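Local coordinates for protein dephospho-CoA kinase (PDB 4TTR) that probably transfers a phosphate from ATP to the 3'-hydroxyl of dephospho-CoA, the last step in the biosynthesis of coenzyme A, at residues E34-L39 / S119-I124; D63-F68 / G77-K82; W97-L102 / L129-H134. One frame throughout, in Å; residues are numbered along the deposited sequence. Where two conformers were deposited one is given.

Overall arrangement
Read from the N terminus, the chain builds strand 18-23 and the P-loop, then helix 29-38, where contact 1 opens. It closes only at strand 122-125, about 80 residues later, tying this helix to the parallel sheet. Contact 2 is nested inside that long loop and joins helix 59-68 to the turn before helix 81-90. Contact 3 opens afterwards on helix 92-115 and closes beyond strand 122-125, so that it crosses contact 1 and fastens the helical region to a loop of the core. Contacts 2 and 3 follow in series and touch, with His67 against Trp97 and Ile64 against Leu101. Contacts 1 and 2 lie about 32 Å apart, centre to centre.

Contact 1 (E34-L39 / S119-I124); sequences EFFSEL and SPYCLI
Phe36, on helix 29-38, meets two side chains of 119-124 with two different parts of itself. One rim of its ring faces the hydroxyl of Tyr121, whose OH lies near the ring plane, 3.4 Å from Phe36 CE1 and equally close to CD1. The other partner is Leu123, whose CD2 methyl sits against the ring obliquely, 3.7 Å from Phe36 CD2, and reaches back to its CB at 3.8 Å. Both side chains cross that of Phe36 at about a right angle, the hydroxyl at the CD1-CE1 edge and the methyl at the CD2 and CB side. The first torsion of Tyr121 places CG between the backbone N and the carbonyl carbon (chi1 67°), which carries the long side chain across to the helix. Leu123, whose CB is directed at the helix, touches the phenylalanine through CD2.

A second layer fixes these groups. The Tyr121 hydroxyl is hydrogen-bonded to His204 ND1, and the Tyr121 ring packs edge-to-face with Tyr207; both partners belong to helix 192-213, which also lends Val200 to Phe36. Behind the tyrosine, Ser119 OG donates to Tyr121 O over 2.7 Å, from above the carbonyl plane, and is also hydrogen-bonded to Asn42 N. Leu123 itself is held by backbone bonds to Asn42 and Ile44 of the neighbouring strand, while Cys122 and Ile124 bond to Val19 of strand 18-23.

The strand is therefore an inner one of a parallel sheet ordered 2-3-1-4-5. Helix 29-38, led in by strand 18-23 and the P-loop, packs on the adjacent strand 122-125, as in P-loop NTPases.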
loop_
_atom_site.group_PDB
_atom_site.type_symbol
_atom_site.label_atom_id
_atom_site.label_comp_id
_atom_site.label_asym_id
_atom_site.label_seq_id
_atom_site.Cartn_x
_atom_site.Cartn_y
_atom_site.Cartn_z
ATOM N N GLU A 34 2.822 -0.949 11.269
ATOM C CA GLU A 34 2.525 -1.251 12.665
ATOM C C GLU A 34 3.544 -0.596 13.596
ATOM O O GLU A 34 3.183 -0.072 14.649
ATOM C CB GLU A 34 2.491 -2.770 12.887
ATOM C CG GLU A 34 2.202 -3.201 14.325
ATOM C CD GLU A 34 0.851 -2.721 14.840
ATOM O OE1 GLU A 34 0.656 -2.713 16.075
ATOM O OE2 GLU A 34 -0.020 -2.360 14.018
ATOM N N PHE A 35 4.816 -0.618 13.208
ATOM C CA PHE A 35 5.857 -0.001 14.023
ATOM C C PHE A 35 5.635 1.509 14.115
ATOM O O PHE A 35 5.791 2.093 15.184
ATOM C CB PHE A 35 7.253 -0.313 13.462
ATOM C CG PHE A 35 7.771 -1.687 13.827
ATOM C CD1 PHE A 35 7.628 -2.185 15.113
ATOM C CD2 PHE A 35 8.398 -2.480 12.878
ATOM C CE1 PHE A 35 8.100 -3.440 15.446
ATOM C CE2 PHE A 35 8.872 -3.742 13.206
ATOM C CZ PHE A 35 8.722 -4.220 14.490
ATOM N N PHE A 36 5.258 2.140 13.006
ATOM C CA PHE A 36 4.911 3.561 13.030
ATOM C C PHE A 36 3.695 3.792 13.917
ATOM O O PHE A 36 3.636 4.764 14.677
ATOM C CB PHE A 36 4.641 4.088 11.617
ATOM C CG PHE A 36 5.882 4.493 10.882
ATOM C CD1 PHE A 36 6.555 5.653 11.228
ATOM C CD2 PHE A 36 6.391 3.709 9.859
ATOM C CE1 PHE A 36 7.709 6.026 10.564
ATOM C CE2 PHE A 36 7.542 4.081 9.190
ATOM C CZ PHE A 36 8.200 5.240 9.542
ATOM N N SER A 37 2.735 2.880 13.824
ATOM C CA SER A 37 1.521 2.958 14.624
ATOM C C SER A 37 1.868 2.933 16.107
ATOM O O SER A 37 1.326 3.696 16.906
ATOM C CB SER A 37 0.585 1.794 14.280
ATOM O OG SER A 37 -0.758 2.111 14.586
ATOM N N GLU A 38 2.792 2.048 16.460
ATOM C CA GLU A 38 3.160 1.842 17.849
ATOM C C GLU A 38 4.006 2.990 18.398
ATOM O O GLU A 38 4.217 3.082 19.605
ATOM C CB GLU A 38 3.896 0.511 17.993
ATOM C CG GLU A 38 2.994 -0.692 17.752
ATOM C CD GLU A 38 3.759 -1.994 17.613
ATOM O OE1 GLU A 38 4.999 -1.982 17.753
ATOM O OE2 GLU A 38 3.118 -3.035 17.369
ATOM N N LEU A 39 4.477 3.864 17.511
ATOM C CA LEU A 39 5.177 5.081 17.926
ATOM C C LEU A 39 4.204 6.249 18.061
ATOM O O LEU A 39 4.617 7.396 18.225
ATOM C CB LEU A 39 6.283 5.430 16.930
ATOM C CG LEU A 39 7.508 4.515 16.974
ATOM C CD1 LEU A 39 8.361 4.691 15.727
ATOM C CD2 LEU A 39 8.332 4.775 18.231
ATOM N N SER A 119 -1.627 13.058 15.487
ATOM C CA SER A 119 -0.180 12.874 15.556
ATOM C C SER A 119 0.554 14.007 14.831
ATOM O O SER A 119 -0.053 14.725 14.036
ATOM C CB SER A 119 0.208 11.512 14.969
ATOM O OG SER A 119 -0.258 11.364 13.641
ATOM N N PRO A 120 1.860 14.180 15.114
ATOM C CA PRO A 120 2.651 15.275 14.532
ATOM C C PRO A 120 2.785 15.174 13.016
ATOM O O PRO A 120 2.924 16.190 12.334
ATOM C CB PRO A 120 4.021 15.123 15.208
ATOM C CG PRO A 120 3.778 14.286 16.410
ATOM C CD PRO A 120 2.658 13.376 16.057
ATOM N N TYR A 121 2.780 13.950 12.503
ATOM C CA TYR A 121 2.698 13.721 11.068
ATOM C C TYR A 121 1.870 12.464 10.855
ATOM O O TYR A 121 1.623 11.716 11.803
ATOM C CB TYR A 121 4.088 13.590 10.436
ATOM C CG TYR A 121 4.844 12.354 10.863
ATOM C CD1 TYR A 121 5.672 12.375 11.979
ATOM C CD2 TYR A 121 4.730 11.168 10.154
ATOM C CE1 TYR A 121 6.358 11.252 12.378
ATOM C CE2 TYR A 121 5.413 10.039 10.546
ATOM C CZ TYR A 121 6.224 10.085 11.659
ATOM O OH TYR A 121 6.912 8.967 12.057
ATOM N N CYS A 122 1.441 12.244 9.616
ATOM C CA CYS A 122 0.548 11.136 9.286
ATOM C C CYS A 122 1.187 10.215 8.257
ATOM O O CYS A 122 1.907 10.662 7.369
ATOM C CB CYS A 122 -0.789 11.671 8.758
ATOM S SG CYS A 122 -2.057 10.413 8.443
ATOM N N LEU A 123 0.918 8.924 8.395
ATOM C CA LEU A 123 1.387 7.925 7.449
ATOM C C LEU A 123 0.210 7.402 6.632
ATOM O O LEU A 123 -0.791 6.970 7.191
ATOM C CB LEU A 123 2.077 6.783 8.189
ATOM C CG LEU A 123 2.967 5.867 7.356
ATOM C CD1 LEU A 123 4.260 6.573 6.976
ATOM C CD2 LEU A 123 3.256 4.602 8.134
ATOM N N ILE A 124 0.333 7.466 5.309
ATOM C CA ILE A 124 -0.699 6.977 4.405
ATOM C C ILE A 124 -0.164 5.796 3.595
ATOM O O ILE A 124 0.684 5.968 2.720
ATOM C CB ILE A 124 -1.183 8.080 3.437
ATOM C CG1 ILE A 124 -1.539 9.358 4.205
ATOM C CG2 ILE A 124 -2.381 7.587 2.636
ATOM C CD1 ILE A 124 -1.897 10.538 3.320
#

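Contact 2 (D63-F68 / G77-K82); sequences DIISHF and GELDRK. With PO4 (phosphate ion), chain C.
Ile64 serves two neighbours with one methyl: its CG2 lies at the edge of the Phe68 ring, in the ring plane, and also touches Leu79 CD2 at 3.9 Å. Over one face of Phe68 comes the edge of His67, with His67 CD2 3.7 Å above the plane and over the ring centre; the imidazole also stacks with Trp97 of helix 92-115.

Two consecutive helices, 59-68 and 81-90, are joined here by a loop, and Leu79 just before the second packs back on the first. They belong to the helical region inserted between two strands of the core, which in dephospho-CoA kinases probably serves the acceptor substrate. Leu79, its CB directed at helix 59-68, divides its branches. CD2 goes between the two isoleucines and comes within 3.6 Å of Ile65 CG1, whereas CD1 meets Ile64 CD1 at 4.0 Å. Ile64 lies across Leu79 at nearly a right angle. Ile84 covers both Ile64 and Leu79 from helix 81-90.

Just past the leucine, Asp80 is the centre of an inverse gamma turn and the N-cap of that helix, its OD1 accepting from Arg83 N. A phosphate ion, probably brought in by the crystallisation liquor, lies near Arg81. Arg81 NH1 bonds to Thr54 OG1 and also gives a weak, bent hydrogen bond (127°) to phosphate O3 at 3.1 Å.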
loop_
_atom_site.group_PDB
_atom_site.type_symbol
_atom_site.label_atom_id
_atom_site.label_comp_id
_atom_site.label_asym_id
_atom_site.label_seq_id
_atom_site.Cartn_x
_atom_site.Cartn_y
_atom_site.Cartn_z
ATOM N N ASP A 63 -20.397 -1.436 -9.333
ATOM C CA ASP A 63 -19.713 -1.111 -10.581
ATOM C C ASP A 63 -18.626 -2.132 -10.909
ATOM O O ASP A 63 -18.393 -2.447 -12.075
ATOM C CB ASP A 63 -19.099 0.286 -10.512
ATOM C CG ASP A 63 -20.136 1.373 -10.312
ATOM O OD1 ASP A 63 -21.326 1.135 -10.606
ATOM O OD2 ASP A 63 -19.753 2.474 -9.865
ATOM N N ILE A 64 -17.958 -2.632 -9.876
ATOM C CA ILE A 64 -16.923 -3.644 -10.037
ATOM C C ILE A 64 -17.509 -4.934 -10.615
ATOM O O ILE A 64 -16.964 -5.502 -11.563
ATOM C CB ILE A 64 -16.224 -3.932 -8.684
ATOM C CG1 ILE A 64 -15.289 -2.775 -8.331
ATOM C CG2 ILE A 64 -15.412 -5.228 -8.737
ATOM C CD1 ILE A 64 -14.786 -2.789 -6.902
ATOM N N ILE A 65 -18.623 -5.387 -10.050
ATOM C CA ILE A 65 -19.251 -6.632 -10.486
ATOM C C ILE A 65 -19.863 -6.482 -11.874
ATOM O O ILE A 65 -19.820 -7.412 -12.680
ATOM C CB ILE A 65 -20.321 -7.088 -9.479
ATOM C CG1 ILE A 65 -19.640 -7.514 -8.180
ATOM C CG2 ILE A 65 -21.154 -8.249 -10.031
ATOM C CD1 ILE A 65 -20.570 -7.594 -6.997
ATOM N N SER A 66 -20.433 -5.319 -12.162
ATOM C CA SER A 66 -20.996 -5.070 -13.481
ATOM C C SER A 66 -19.881 -5.012 -14.521
ATOM O O SER A 66 -20.046 -5.469 -15.652
ATOM C CB SER A 66 -21.805 -3.772 -13.491
ATOM O OG SER A 66 -21.019 -2.680 -13.934
ATOM N N HIS A 67 -18.740 -4.458 -14.127
ATOM C CA HIS A 67 -17.606 -4.299 -15.032
ATOM C C HIS A 67 -16.904 -5.621 -15.332
ATOM O O HIS A 67 -16.690 -5.971 -16.493
ATOM C CB HIS A 67 -16.602 -3.309 -14.440
ATOM C CG HIS A 67 -15.457 -2.991 -15.348
ATOM N ND1 HIS A 67 -15.574 -2.132 -16.419
ATOM C CD2 HIS A 67 -14.171 -3.414 -15.342
ATOM C CE1 HIS A 67 -14.408 -2.039 -17.034
ATOM N NE2 HIS A 67 -13.540 -2.808 -16.403
ATOM N N PHE A 68 -16.543 -6.351 -14.283
ATOM C CA PHE A 68 -15.786 -7.585 -14.444
ATOM C C PHE A 68 -16.691 -8.794 -14.645
ATOM O O PHE A 68 -16.252 -9.818 -15.164
ATOM C CB PHE A 68 -14.880 -7.812 -13.235
ATOM C CG PHE A 68 -13.740 -6.838 -13.140
ATOM C CD1 PHE A 68 -12.732 -6.832 -14.091
ATOM C CD2 PHE A 68 -13.669 -5.935 -12.091
ATOM C CE1 PHE A 68 -11.676 -5.937 -14.001
ATOM C CE2 PHE A 68 -12.616 -5.038 -11.994
ATOM C CZ PHE A 68 -11.620 -5.038 -12.950
ATOM N N GLY A 77 -21.615 -13.547 -2.149
ATOM C CA GLY A 77 -22.041 -12.231 -2.583
ATOM C C GLY A 77 -20.955 -11.223 -2.249
ATOM O O GLY A 77 -21.077 -10.036 -2.542
ATOM N N GLU A 78 -19.885 -11.706 -1.621
ATOM C CA GLU A 78 -18.703 -10.900 -1.353
ATOM C C GLU A 78 -17.802 -10.905 -2.586
ATOM O O GLU A 78 -17.847 -11.840 -3.386
ATOM C CB GLU A 78 -17.952 -11.444 -0.135
ATOM C CG GLU A 78 -17.257 -10.390 0.695
ATOM C CD GLU A 78 -18.236 -9.449 1.374
ATOM O OE1 GLU A 78 -19.120 -9.934 2.114
ATOM O OE2 GLU A 78 -18.126 -8.224 1.160
ATOM N N LEU A 79 -16.989 -9.867 -2.745
ATOM C CA LEU A 79 -16.070 -9.799 -3.875
ATOM C C LEU A 79 -14.971 -10.847 -3.760
ATOM O O LEU A 79 -14.464 -11.116 -2.670
ATOM C CB LEU A 79 -15.439 -8.412 -3.982
ATOM C CG LEU A 79 -16.288 -7.275 -4.551
ATOM C CD1 LEU A 79 -15.488 -5.983 -4.528
ATOM C CD2 LEU A 79 -16.758 -7.582 -5.963
ATOM N N ASP A 80 -14.621 -11.443 -4.894
ATOM C CA ASP A 80 -13.470 -12.331 -4.977
ATOM C C ASP A 80 -12.216 -11.481 -5.130
ATOM O O ASP A 80 -11.763 -11.214 -6.245
ATOM C CB ASP A 80 -13.617 -13.305 -6.149
ATOM C CG ASP A 80 -12.541 -14.378 -6.159
ATOM O OD1 ASP A 80 -11.494 -14.197 -5.500
ATOM O OD2 ASP A 80 -12.744 -15.407 -6.833
ATOM N N ARG A 81 -11.655 -11.062 -4.002
ATOM C CA ARG A 81 -10.563 -10.099 -4.001
ATOM C C ARG A 81 -9.261 -10.694 -4.522
ATOM O O ARG A 81 -8.455 -9.986 -5.124
ATOM C CB ARG A 81 -10.369 -9.540 -2.593
ATOM C CG ARG A 81 -11.545 -8.693 -2.147
ATOM C CD ARG A 81 -11.322 -8.062 -0.789
ATOM N NE ARG A 81 -12.550 -7.459 -0.271
ATOM C CZ ARG A 81 -13.082 -6.330 -0.727
ATOM N NH1 ARG A 81 -12.508 -5.667 -1.722
ATOM N NH2 ARG A 81 -14.199 -5.862 -0.188
ATOM N N LYS A 82 -9.058 -11.988 -4.295
ATOM C CA LYS A 82 -7.899 -12.685 -4.847
ATOM C C LYS A 82 -7.955 -12.613 -6.367
ATOM O O LYS A 82 -6.971 -12.267 -7.019
ATOM C CB LYS A 82 -7.863 -14.145 -4.381
ATOM C CG LYS A 82 -6.483 -14.645 -3.959
ATOM C CD LYS A 82 -5.536 -14.816 -5.142
ATOM C CE LYS A 82 -5.504 -16.256 -5.639
ATOM N NZ LYS A 82 -4.566 -16.432 -6.786
HETATM P P PO4 C . -9.969 -4.319 -3.735
HETATM O O1 PO4 C . -10.796 -5.362 -4.448
HETATM O O2 PO4 C . -8.730 -4.012 -4.543
HETATM O O3 PO4 C . -9.568 -4.845 -2.377
HETATM O O4 PO4 C . -10.781 -3.057 -3.564
#

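Contact 3 (W97-L102 / L129-H134); sequences WLESLL and LFNKHH
Glu99 reaches from helix 92-115 toward His134, and the two side chains approach each other from opposite directions. From CB, which is directed at the loop 129-134, the chain first runs out with CG opposite the backbone N, then bends at the next bond (chi2 -80°), a kink that brings the carboxylate to the imidazole edge. At the tip the two oxygens have different tasks. OE2 accepts the hydrogen bond from His134 ND1 at 2.5 Å, a shortness that is doubtful, with an N-H...O angle of 148°, using its syn lone pair, the one on the side of the other oxygen. OE1 lies 2.9 Å from His134 CE1; although it is also near ND1, the angle there is too poor for a second bond. The carboxylate and ring planes are turned 34° apart, but OE2 itself stays close to the imidazole plane.

The same OE2 takes a further hydrogen bond, from a water at 3.1 Å that in turn accepts from Asn131 N, so the carboxylate reaches the loop by two routes, directly to the His134 side chain and through the water to Asn131 N. The arrangement is a His-carboxylate pair at the surface, linking the long helix that precedes strand 122-125 to the loop that leaves that strand in this P-loop kinase fold.

The turn that carries the histidine probably helps to position it. Asn131 OD1 accepts from His133 N at 2.9 Å, an Asx turn, and Asn131 O takes His134 N at 3.0 Å in the short 3-10 segment. The other end of the same amide, Asn131 ND2, rests 3.5 Å above the His134 ring plane, offset toward its rim, and His103 of the long helix stacks with this imidazole.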
loop_
_atom_site.group_PDB
_atom_site.type_symbol
_atom_site.label_atom_id
_atom_site.label_comp_id
_atom_site.label_asym_id
_atom_site.label_seq_id
_atom_site.Cartn_x
_atom_site.Cartn_y
_atom_site.Cartn_z
ATOM N N TRP A 97 -8.493 1.429 -14.508
ATOM C CA TRP A 97 -9.940 1.577 -14.430
ATOM C C TRP A 97 -10.381 1.526 -12.973
ATOM O O TRP A 97 -11.143 2.375 -12.516
ATOM C CB TRP A 97 -10.657 0.492 -15.238
ATOM C CG TRP A 97 -12.154 0.592 -15.139
ATOM C CD1 TRP A 97 -12.985 1.300 -15.960
ATOM C CD2 TRP A 97 -12.996 -0.020 -14.152
ATOM N NE1 TRP A 97 -14.289 1.162 -15.548
ATOM C CE2 TRP A 97 -14.321 0.357 -14.442
ATOM C CE3 TRP A 97 -12.753 -0.851 -13.055
ATOM C CZ2 TRP A 97 -15.402 -0.069 -13.673
ATOM C CZ3 TRP A 97 -13.828 -1.272 -12.294
ATOM C CH2 TRP A 97 -15.136 -0.881 -12.607
ATOM N N LEU A 98 -9.881 0.534 -12.244
ATOM C CA LEU A 98 -10.277 0.331 -10.859
ATOM C C LEU A 98 -9.772 1.463 -9.971
ATOM O O LEU A 98 -10.456 1.879 -9.036
ATOM C CB LEU A 98 -9.756 -1.013 -10.348
ATOM C CG LEU A 98 -10.178 -1.394 -8.928
ATOM C CD1 LEU A 98 -11.693 -1.430 -8.796
ATOM C CD2 LEU A 98 -9.581 -2.733 -8.524
ATOM N N GLU A 99 -8.578 1.962 -10.267
ATOM C CA GLU A 99 -8.003 3.050 -9.490
ATOM C C GLU A 99 -8.796 4.330 -9.737
ATOM O O GLU A 99 -9.009 5.120 -8.820
ATOM C CB GLU A 99 -6.521 3.240 -9.838
ATOM C CG GLU A 99 -5.740 4.080 -8.828
ATOM C CD GLU A 99 -5.949 5.573 -8.999
ATOM O OE1 GLU A 99 -6.188 6.010 -10.141
ATOM O OE2 GLU A 99 -5.870 6.311 -7.991
ATOM N N SER A 100 -9.248 4.526 -10.973
ATOM C CA SER A 100 -10.054 5.696 -11.305
ATOM C C SER A 100 -11.416 5.636 -10.627
ATOM O O SER A 100 -11.949 6.661 -10.209
ATOM C CB SER A 100 -10.244 5.821 -12.815
ATOM O OG SER A 100 -8.999 5.947 -13.476
ATOM N N LEU A 101 -11.976 4.433 -10.528
ATOM C CA LEU A 101 -13.283 4.240 -9.911
ATOM C C LEU A 101 -13.245 4.557 -8.421
ATOM O O LEU A 101 -14.133 5.225 -7.899
ATOM C CB LEU A 101 -13.770 2.801 -10.118
ATOM C CG LEU A 101 -15.085 2.423 -9.422
ATOM C CD1 LEU A 101 -16.277 3.008 -10.159
ATOM C CD2 LEU A 101 -15.215 0.915 -9.296
ATOM N N LEU A 102 -12.211 4.069 -7.744
ATOM C CA LEU A 102 -12.137 4.145 -6.291
ATOM C C LEU A 102 -11.509 5.439 -5.781
ATOM O O LEU A 102 -11.741 5.829 -4.640
ATOM C CB LEU A 102 -11.345 2.955 -5.749
ATOM C CG LEU A 102 -11.944 1.575 -6.023
ATOM C CD1 LEU A 102 -10.948 0.490 -5.648
ATOM C CD2 LEU A 102 -13.250 1.387 -5.271
ATOM N N LEU A 129 2.563 1.443 -7.227
ATOM C CA LEU A 129 2.479 2.271 -8.426
ATOM C C LEU A 129 1.367 3.307 -8.302
ATOM O O LEU A 129 0.529 3.440 -9.194
ATOM C CB LEU A 129 2.236 1.399 -9.658
ATOM C CG LEU A 129 3.272 0.311 -9.928
ATOM C CD1 LEU A 129 2.737 -0.645 -10.978
ATOM C CD2 LEU A 129 4.591 0.920 -10.375
ATOM N N PHE A 130 1.365 4.040 -7.195
ATOM C CA PHE A 130 0.320 5.019 -6.941
ATOM C C PHE A 130 0.400 6.174 -7.935
ATOM O O PHE A 130 1.487 6.606 -8.325
ATOM C CB PHE A 130 0.411 5.549 -5.507
ATOM C CG PHE A 130 1.626 6.396 -5.240
ATOM C CD1 PHE A 130 2.841 5.812 -4.925
ATOM C CD2 PHE A 130 1.546 7.778 -5.292
ATOM C CE1 PHE A 130 3.954 6.590 -4.676
ATOM C CE2 PHE A 130 2.657 8.561 -5.042
ATOM C CZ PHE A 130 3.862 7.967 -4.734
ATOM N N ASN A 131 -0.765 6.658 -8.354
ATOM C CA ASN A 131 -0.843 7.829 -9.213
ATOM C C ASN A 131 -0.507 9.072 -8.404
ATOM O O ASN A 131 -1.202 9.401 -7.440
ATOM C CB ASN A 131 -2.239 7.952 -9.834
ATOM C CG ASN A 131 -2.314 9.023 -10.910
ATOM O OD1 ASN A 131 -1.467 9.912 -10.986
ATOM N ND2 ASN A 131 -3.337 8.939 -11.751
ATOM N N LYS A 132 0.559 9.759 -8.799
ATOM C CA LYS A 132 1.029 10.924 -8.057
ATOM C C LYS A 132 -0.012 12.034 -8.110
ATOM O O LYS A 132 -0.211 12.756 -7.136
ATOM C CB LYS A 132 2.361 11.438 -8.612
ATOM C CG LYS A 132 3.233 10.379 -9.263
ATOM C CD LYS A 132 4.657 10.867 -9.433
ATOM C CE LYS A 132 5.588 10.148 -8.476
ATOM N NZ LYS A 132 6.932 10.783 -8.422
ATOM N N HIS A 133 -0.678 12.159 -9.255
ATOM C CA HIS A 133 -1.705 13.179 -9.440
ATOM C C HIS A 133 -2.849 12.993 -8.452
ATOM O O HIS A 133 -3.609 13.924 -8.192
ATOM C CB HIS A 133 -2.243 13.147 -10.875
ATOM C CG HIS A 133 -1.246 13.578 -11.907
ATOM N ND1 HIS A 133 0.102 13.699 -11.638
ATOM C CD2 HIS A 133 -1.401 13.923 -13.207
ATOM C CE1 HIS A 133 0.731 14.095 -12.729
ATOM N NE2 HIS A 133 -0.157 14.239 -13.695
ATOM N N HIS A 134 -2.970 11.786 -7.907
ATOM C CA HIS A 134 -4.000 11.488 -6.920
ATOM C C HIS A 134 -3.474 11.675 -5.494
ATOM O O HIS A 134 -4.259 11.772 -4.545
ATOM C CB HIS A 134 -4.523 10.062 -7.120
ATOM C CG HIS A 134 -5.329 9.890 -8.372
ATOM N ND1 HIS A 134 -6.008 8.727 -8.669
ATOM C CD2 HIS A 134 -5.565 10.737 -9.400
ATOM C CE1 HIS A 134 -6.631 8.869 -9.827
ATOM N NE2 HIS A 134 -6.377 10.078 -10.293
HETATM O O HOH W 1 -3.145 5.260 -7.041
#